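Local coordinates for hemolysin activator protein CdiB (PDB 6WIL), which probably secretes a large partner toxin across the outer membrane in contact-dependent growth inhibition, as an Omp85-superfamily two-partner secretion transporter, at residues Asp381-Met386 with Ala414-Ala419; Gln443-Ile448 with Gly474-Tyr479. One frame throughout, in Å; residues are numbered along the deposited sequence.

Overall arrangement
Both contacts lie in the 16-stranded antiparallel barrel of the transporter, on the same side of the chain's centre, and they follow one another along the chain without nesting or crossing. Contact 1 comes first: strand 374-386 leads into a connection that is largely unmodelled and returns as strand 414-429, its neighbour in the barrel wall. The chain then turns into strand 432-444, which contact 2 joins to strand 476-487 after a longer excursion containing two short strands. Because strands 414-429 and 432-444 are themselves adjacent, the two contacts, about 10 Å apart between centres, stitch four successive strands together. Leu416 packs on Gln443 and Ala445 between them, and one detergent molecule touches both.

Contact 1. Residues Asp381-Met386 with Ala414-Ala419; sequences DYRRGM and APLWSA. With C8E ((hydroxyethyloxy)tri(ethyloxy)octane), chain D.
Strands 381-386 and 414-419 run antiparallel, 4.7 Å apart at their axes and inclined at 157°, as adjacent staves of the transmembrane barrel. Two hydrogen-bonded pairs hold the register: Asp381 with Ser418 and Arg383 with Leu416, the shortest bond being Asp381 N to Ser418 O at 2.6 Å. On the barrel face shared by Tyr382 and Trp417 the rings meet edge-to-face, with centroids 5.0 Å apart and planes at 69°. Tyr382 CD1 reaches to 3.4 Å from Trp417 CE2, while C8E C1 lies over the opposite face of the indole, so the tryptophan is sandwiched between tyrosine and detergent. Farther along, Tyr382 OH lies 3.5 Å from Pro415 CB. The other face carries Asp381, Arg383, Leu416 and Ser418. With CG anti to the backbone N (chi1 -167°) and bends at the next two torsions, the Arg383 chain brings one guanidinium face over Leu416 CD2, 3.9 Å from NH2; that same nitrogen forms a salt bridge with Asp453. Asp381 turns its carboxylate to Asn362 and Tyr334. A water joins the two strands, 2.6 Å from Asp381 OD1 and 2.9 Å from Leu416 O, and also hydrogen-bonds Ser418 OG.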
loop_
_atom_site.group_PDB
_atom_site.type_symbol
_atom_site.label_atom_id
_atom_site.label_comp_id
_atom_site.label_asym_id
_atom_site.label_seq_id
_atom_site.Cartn_x
_atom_site.Cartn_y
_atom_site.Cartn_z
ATOM N N ASP A 381 2.108 -10.016 7.842
ATOM C CA ASP A 381 3.408 -9.692 8.408
ATOM C C ASP A 381 3.792 -10.727 9.455
ATOM O O ASP A 381 2.953 -11.166 10.247
ATOM C CB ASP A 381 3.380 -8.275 9.019
ATOM C CG ASP A 381 4.703 -7.870 9.647
ATOM O OD1 ASP A 381 4.955 -8.255 10.808
ATOM O OD2 ASP A 381 5.489 -7.162 8.982
ATOM N N TYR A 382 5.064 -11.122 9.440
ATOM C CA TYR A 382 5.641 -11.996 10.453
ATOM C C TYR A 382 6.707 -11.212 11.199
ATOM O O TYR A 382 7.641 -10.689 10.582
ATOM C CB TYR A 382 6.242 -13.257 9.829
ATOM C CG TYR A 382 6.813 -14.228 10.841
ATOM C CD1 TYR A 382 5.991 -15.133 11.502
ATOM C CD2 TYR A 382 8.171 -14.245 11.134
ATOM C CE1 TYR A 382 6.505 -16.026 12.428
ATOM C CE2 TYR A 382 8.693 -15.136 12.056
ATOM C CZ TYR A 382 7.855 -16.022 12.700
ATOM O OH TYR A 382 8.370 -16.907 13.619
ATOM N N ARG A 383 6.571 -11.131 12.518
ATOM C CA ARG A 383 7.481 -10.354 13.345
ATOM C C ARG A 383 8.170 -11.258 14.357
ATOM O O ARG A 383 7.566 -12.206 14.872
ATOM C CB ARG A 383 6.737 -9.220 14.063
ATOM C CG ARG A 383 7.651 -8.182 14.685
ATOM C CD ARG A 383 7.581 -8.220 16.192
ATOM N NE ARG A 383 6.576 -7.305 16.722
ATOM C CZ ARG A 383 6.252 -7.224 18.007
ATOM N NH1 ARG A 383 6.849 -8.012 18.891
ATOM N NH2 ARG A 383 5.329 -6.362 18.410
ATOM N N ARG A 384 9.440 -10.961 14.621
ATOM C CA ARG A 384 10.237 -11.641 15.634
ATOM C C ARG A 384 11.090 -10.598 16.335
ATOM O O ARG A 384 11.761 -9.805 15.670
ATOM C CB ARG A 384 11.126 -12.723 15.012
ATOM C CG ARG A 384 10.441 -14.063 14.828
ATOM C CD ARG A 384 10.739 -14.984 15.990
ATOM N NE ARG A 384 12.177 -15.155 16.170
ATOM C CZ ARG A 384 12.914 -16.030 15.496
ATOM N NH1 ARG A 384 12.349 -16.821 14.592
ATOM N NH2 ARG A 384 14.217 -16.112 15.726
ATOM N N GLY A 385 11.069 -10.597 17.661
ATOM C CA GLY A 385 11.741 -9.556 18.418
ATOM C C GLY A 385 12.404 -10.092 19.668
ATOM O O GLY A 385 11.933 -11.047 20.291
HETATM N N MSE A 386 13.514 -9.453 20.030
HETATM C CA MSE A 386 14.245 -9.753 21.264
HETATM C C MSE A 386 13.748 -8.869 22.412
HETATM O O MSE A 386 12.954 -7.961 22.195
HETATM C CB MSE A 386 15.748 -9.543 21.086
HETATM C CG MSE A 386 16.359 -10.213 19.872
HETATM SE SE MSE A 386 18.294 -10.424 20.063
HETATM C CE MSE A 386 18.912 -9.137 18.736
ATOM N N ALA A 414 9.921 -14.053 20.135
ATOM C CA ALA A 414 8.493 -13.804 20.278
ATOM C C ALA A 414 7.881 -13.612 18.897
ATOM O O ALA A 414 8.022 -12.528 18.307
ATOM C CB ALA A 414 8.243 -12.576 21.159
ATOM N N PRO A 415 7.202 -14.619 18.334
ATOM C CA PRO A 415 6.647 -14.472 16.981
ATOM C C PRO A 415 5.253 -13.866 16.979
ATOM O O PRO A 415 4.375 -14.299 17.731
ATOM C CB PRO A 415 6.631 -15.913 16.464
ATOM C CG PRO A 415 6.381 -16.727 17.699
ATOM C CD PRO A 415 7.010 -15.982 18.861
ATOM N N LEU A 416 5.039 -12.862 16.136
ATOM C CA LEU A 416 3.746 -12.208 16.011
ATOM C C LEU A 416 3.312 -12.226 14.554
ATOM O O LEU A 416 4.091 -11.871 13.664
ATOM C CB LEU A 416 3.796 -10.768 16.526
ATOM C CG LEU A 416 2.422 -10.109 16.655
ATOM C CD1 LEU A 416 1.608 -10.823 17.717
ATOM C CD2 LEU A 416 2.536 -8.624 16.961
ATOM N N TRP A 417 2.075 -12.649 14.319
ATOM C CA TRP A 417 1.473 -12.630 12.995
ATOM C C TRP A 417 0.521 -11.448 12.902
ATOM O O TRP A 417 -0.345 -11.274 13.763
ATOM C CB TRP A 417 0.729 -13.934 12.710
ATOM C CG TRP A 417 1.636 -15.084 12.449
ATOM C CD1 TRP A 417 2.176 -15.929 13.371
ATOM C CD2 TRP A 417 2.121 -15.516 11.173
ATOM N NE1 TRP A 417 2.967 -16.863 12.749
ATOM C CE2 TRP A 417 2.948 -16.634 11.398
ATOM C CE3 TRP A 417 1.933 -15.069 9.862
ATOM C CZ2 TRP A 417 3.590 -17.307 10.363
ATOM C CZ3 TRP A 417 2.569 -15.741 8.834
ATOM C CH2 TRP A 417 3.389 -16.847 9.091
ATOM N N SER A 418 0.690 -10.638 11.864
ATOM C CA SER A 418 -0.161 -9.483 11.635
ATOM C C SER A 418 -0.712 -9.538 10.220
ATOM O O SER A 418 -0.050 -10.016 9.295
ATOM C CB SER A 418 0.599 -8.170 11.851
ATOM O OG SER A 418 0.898 -7.986 13.222
ATOM N N ALA A 419 -1.937 -9.050 10.063
ATOM C CA ALA A 419 -2.594 -9.083 8.768
ATOM C C ALA A 419 -3.462 -7.846 8.614
ATOM O O ALA A 419 -3.908 -7.250 9.599
ATOM C CB ALA A 419 -3.426 -10.355 8.596
HETATM C C1 C8E D . -1.312 -16.841 8.869
HETATM C C2 C8E D . -1.742 -15.830 9.930
HETATM C C3 C8E D . -2.013 -14.474 9.279
HETATM C C4 C8E D . -2.496 -13.487 10.340
HETATM C C5 C8E D . -3.895 -13.881 10.806
HETATM C C6 C8E D . -4.278 -13.020 12.006
HETATM C C7 C8E D . -5.790 -12.813 12.016
HETATM C C8 C8E D . -6.448 -13.868 12.902
HETATM O O9 C8E D . -7.124 -13.217 13.940
HETATM C C10 C8E D . -7.759 -14.070 14.850
HETATM C C11 C8E D . -8.214 -13.263 16.064
HETATM O O12 C8E D . -9.535 -13.599 16.383
HETATM C C13 C8E D . -9.970 -13.106 17.620
HETATM C C14 C8E D . -11.407 -13.560 17.881
HETATM O O15 C8E D . -12.062 -13.813 16.669
HETATM C C16 C8E D . -13.423 -14.109 16.810
HETATM C C17 C8E D . -14.158 -13.864 15.490
HETATM O O18 C8E D . -13.728 -14.777 14.518
HETATM C C19 C8E D . -14.557 -14.842 13.391
HETATM C C20 C8E D . -13.759 -14.498 12.132
HETATM O O21 C8E D . -12.655 -15.352 12.017
HETATM O O HOH W 1 3.626 -9.077 12.899
#

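Contact 2. Residues Gln443-Ile448 with Gly474-Tyr479; sequences QYAPKI and GDNGQY. With C8E ((hydroxyethyloxy)tri(ethyloxy)octane), chain D.
Gln443 runs its side chain alongside the facing chain toward Asp475, where strands 432-444 and 476-487 of the barrel meet. CG set opposite the backbone N (chi1 165°) and an extended chain beyond it carry NE2 to 3.0 Å from Asp475 O. The donor stands above the carbonyl plane, 35° out of it, and NE2 also donates to Asp453 O, so two backbone carbonyls grip this amide. At the base of the side chain, Gln443 and Gly477 form an antiparallel hydrogen-bonded pair, with Gln443 N 2.7 Å from Gly477 O. Tyr444 and Asn476 lie side by side and point the same way, ring and amide planes 32° apart. Past the strand end, Ala445 CB rests 4.1 Å from Asp475 CB. The Asp475 and Ile448 side chains cross at an angle, and OD2 of Asp475 lies 3.3 Å from Ile448 CA and accepts a hydrogen bond from Leu449 N. Gln478 turns to the detergent: its NE2 donates to C8E O12 and O15, both at 3.2 Å, while OE1 accepts from Trp440. Side-chain polar groups thus take over where the strand pairing ends: the Gln443 amide ties its strand to the main chain at Asp475 and Asp453, and the Asp475 carboxylate reaches the main chain at Leu449.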
loop_
_atom_site.group_PDB
_atom_site.type_symbol
_atom_site.label_atom_id
_atom_site.label_comp_id
_atom_site.label_asym_id
_atom_site.label_seq_id
_atom_site.Cartn_x
_atom_site.Cartn_y
_atom_site.Cartn_z
ATOM N N GLN A 443 -4.452 -9.898 14.363
ATOM C CA GLN A 443 -3.211 -10.274 15.022
ATOM C C GLN A 443 -3.383 -11.632 15.687
ATOM O O GLN A 443 -4.397 -11.885 16.344
ATOM C CB GLN A 443 -2.801 -9.221 16.057
ATOM C CG GLN A 443 -1.737 -9.673 17.027
ATOM C CD GLN A 443 -1.328 -8.572 17.979
ATOM O OE1 GLN A 443 -1.117 -7.431 17.567
ATOM N NE2 GLN A 443 -1.222 -8.904 19.260
ATOM N N TYR A 444 -2.389 -12.502 15.510
ATOM C CA TYR A 444 -2.374 -13.827 16.123
ATOM C C TYR A 444 -1.014 -14.062 16.762
ATOM O O TYR A 444 0.016 -13.980 16.084
ATOM C CB TYR A 444 -2.678 -14.921 15.096
ATOM C CG TYR A 444 -2.323 -16.308 15.581
ATOM C CD1 TYR A 444 -3.142 -16.984 16.479
ATOM C CD2 TYR A 444 -1.167 -16.942 15.146
ATOM C CE1 TYR A 444 -2.817 -18.251 16.929
ATOM C CE2 TYR A 444 -0.835 -18.206 15.589
ATOM C CZ TYR A 444 -1.661 -18.857 16.478
ATOM O OH TYR A 444 -1.324 -20.118 16.915
ATOM N N ALA A 445 -1.012 -14.368 18.057
ATOM C CA ALA A 445 0.213 -14.611 18.811
ATOM C C ALA A 445 0.243 -16.050 19.309
ATOM O O ALA A 445 -0.598 -16.426 20.144
ATOM C CB ALA A 445 0.324 -13.644 19.989
ATOM N N PRO A 446 1.172 -16.887 18.840
ATOM C CA PRO A 446 1.263 -18.248 19.393
ATOM C C PRO A 446 1.662 -18.282 20.858
ATOM O O PRO A 446 1.215 -19.177 21.586
ATOM C CB PRO A 446 2.323 -18.919 18.507
ATOM C CG PRO A 446 2.332 -18.120 17.249
ATOM C CD PRO A 446 2.034 -16.710 17.660
ATOM N N LYS A 447 2.486 -17.346 21.315
ATOM C CA LYS A 447 2.981 -17.344 22.683
ATOM C C LYS A 447 2.441 -16.142 23.445
ATOM O O LYS A 447 1.746 -15.281 22.898
ATOM C CB LYS A 447 4.515 -17.346 22.706
ATOM C CG LYS A 447 5.132 -18.446 21.860
ATOM C CD LYS A 447 4.475 -19.786 22.154
ATOM C CE LYS A 447 5.059 -20.900 21.307
ATOM N NZ LYS A 447 4.152 -21.390 20.229
ATOM N N ILE A 448 2.771 -16.103 24.737
ATOM C CA ILE A 448 2.360 -14.996 25.588
ATOM C C ILE A 448 3.052 -13.720 25.133
ATOM O O ILE A 448 4.245 -13.720 24.801
ATOM C CB ILE A 448 2.679 -15.306 27.061
ATOM C CG1 ILE A 448 1.930 -16.561 27.517
ATOM C CG2 ILE A 448 2.352 -14.116 27.952
ATOM C CD1 ILE A 448 0.459 -16.540 27.201
ATOM N N GLY A 474 -6.424 -8.620 23.960
ATOM C CA GLY A 474 -6.012 -10.008 24.011
ATOM C C GLY A 474 -4.739 -10.170 23.216
ATOM O O GLY A 474 -4.333 -9.270 22.479
ATOM N N ASP A 475 -4.090 -11.322 23.404
ATOM C CA ASP A 475 -2.927 -11.661 22.589
ATOM C C ASP A 475 -3.310 -11.815 21.120
ATOM O O ASP A 475 -2.540 -11.447 20.222
ATOM C CB ASP A 475 -2.279 -12.938 23.118
ATOM C CG ASP A 475 -1.242 -12.662 24.180
ATOM O OD1 ASP A 475 -1.183 -11.518 24.679
ATOM O OD2 ASP A 475 -0.463 -13.584 24.493
ATOM N N ASN A 476 -4.492 -12.355 20.860
ATOM C CA ASN A 476 -5.051 -12.428 19.522
ATOM C C ASN A 476 -6.215 -11.455 19.423
ATOM O O ASN A 476 -6.873 -11.145 20.421
ATOM C CB ASN A 476 -5.521 -13.848 19.193
ATOM C CG ASN A 476 -4.504 -14.898 19.580
ATOM O OD1 ASN A 476 -3.297 -14.666 19.510
ATOM N ND2 ASN A 476 -4.988 -16.061 20.006
ATOM N N GLY A 477 -6.460 -10.964 18.217
ATOM C CA GLY A 477 -7.512 -9.983 18.039
ATOM C C GLY A 477 -7.669 -9.614 16.583
ATOM O O GLY A 477 -6.802 -9.882 15.745
ATOM N N GLN A 478 -8.807 -8.991 16.296
ATOM C CA GLN A 478 -9.095 -8.478 14.967
ATOM C C GLN A 478 -10.257 -7.506 15.074
ATOM O O GLN A 478 -11.120 -7.650 15.944
ATOM C CB GLN A 478 -9.428 -9.606 13.981
ATOM C CG GLN A 478 -10.762 -10.286 14.239
ATOM C CD GLN A 478 -11.041 -11.426 13.279
ATOM O OE1 GLN A 478 -11.119 -11.232 12.063
ATOM N NE2 GLN A 478 -11.192 -12.630 13.823
ATOM N N TYR A 479 -10.260 -6.505 14.200
ATOM C CA TYR A 479 -11.412 -5.632 14.059
ATOM C C TYR A 479 -11.759 -5.475 12.589
ATOM O O TYR A 479 -10.902 -5.611 11.711
ATOM C CB TYR A 479 -11.200 -4.242 14.708
ATOM C CG TYR A 479 -10.093 -3.376 14.137
ATOM C CD1 TYR A 479 -10.214 -2.777 12.884
ATOM C CD2 TYR A 479 -8.952 -3.105 14.881
ATOM C CE1 TYR A 479 -9.209 -1.972 12.373
ATOM C CE2 TYR A 479 -7.944 -2.300 14.380
ATOM C CZ TYR A 479 -8.079 -1.734 13.127
ATOM O OH TYR A 479 -7.078 -0.931 12.632
HETATM C C1 C8E D . -1.312 -16.841 8.869
HETATM C C2 C8E D . -1.742 -15.830 9.930
HETATM C C3 C8E D . -2.013 -14.474 9.279
HETATM C C4 C8E D . -2.496 -13.487 10.340
HETATM C C5 C8E D . -3.895 -13.881 10.806
HETATM C C6 C8E D . -4.278 -13.020 12.006
HETATM C C7 C8E D . -5.790 -12.813 12.016
HETATM C C8 C8E D . -6.448 -13.868 12.902
HETATM O O9 C8E D . -7.124 -13.217 13.940
HETATM C C10 C8E D . -7.759 -14.070 14.850
HETATM C C11 C8E D . -8.214 -13.263 16.064
HETATM O O12 C8E D . -9.535 -13.599 16.383
HETATM C C13 C8E D . -9.970 -13.106 17.620
HETATM C C14 C8E D . -11.407 -13.560 17.881
HETATM O O15 C8E D . -12.062 -13.813 16.669
HETATM C C16 C8E D . -13.423 -14.109 16.810
HETATM C C17 C8E D . -14.158 -13.864 15.490
HETATM O O18 C8E D . -13.728 -14.777 14.518
HETATM C C19 C8E D . -14.557 -14.842 13.391
HETATM C C20 C8E D . -13.759 -14.498 12.132
HETATM O O21 C8E D . -12.655 -15.352 12.017
#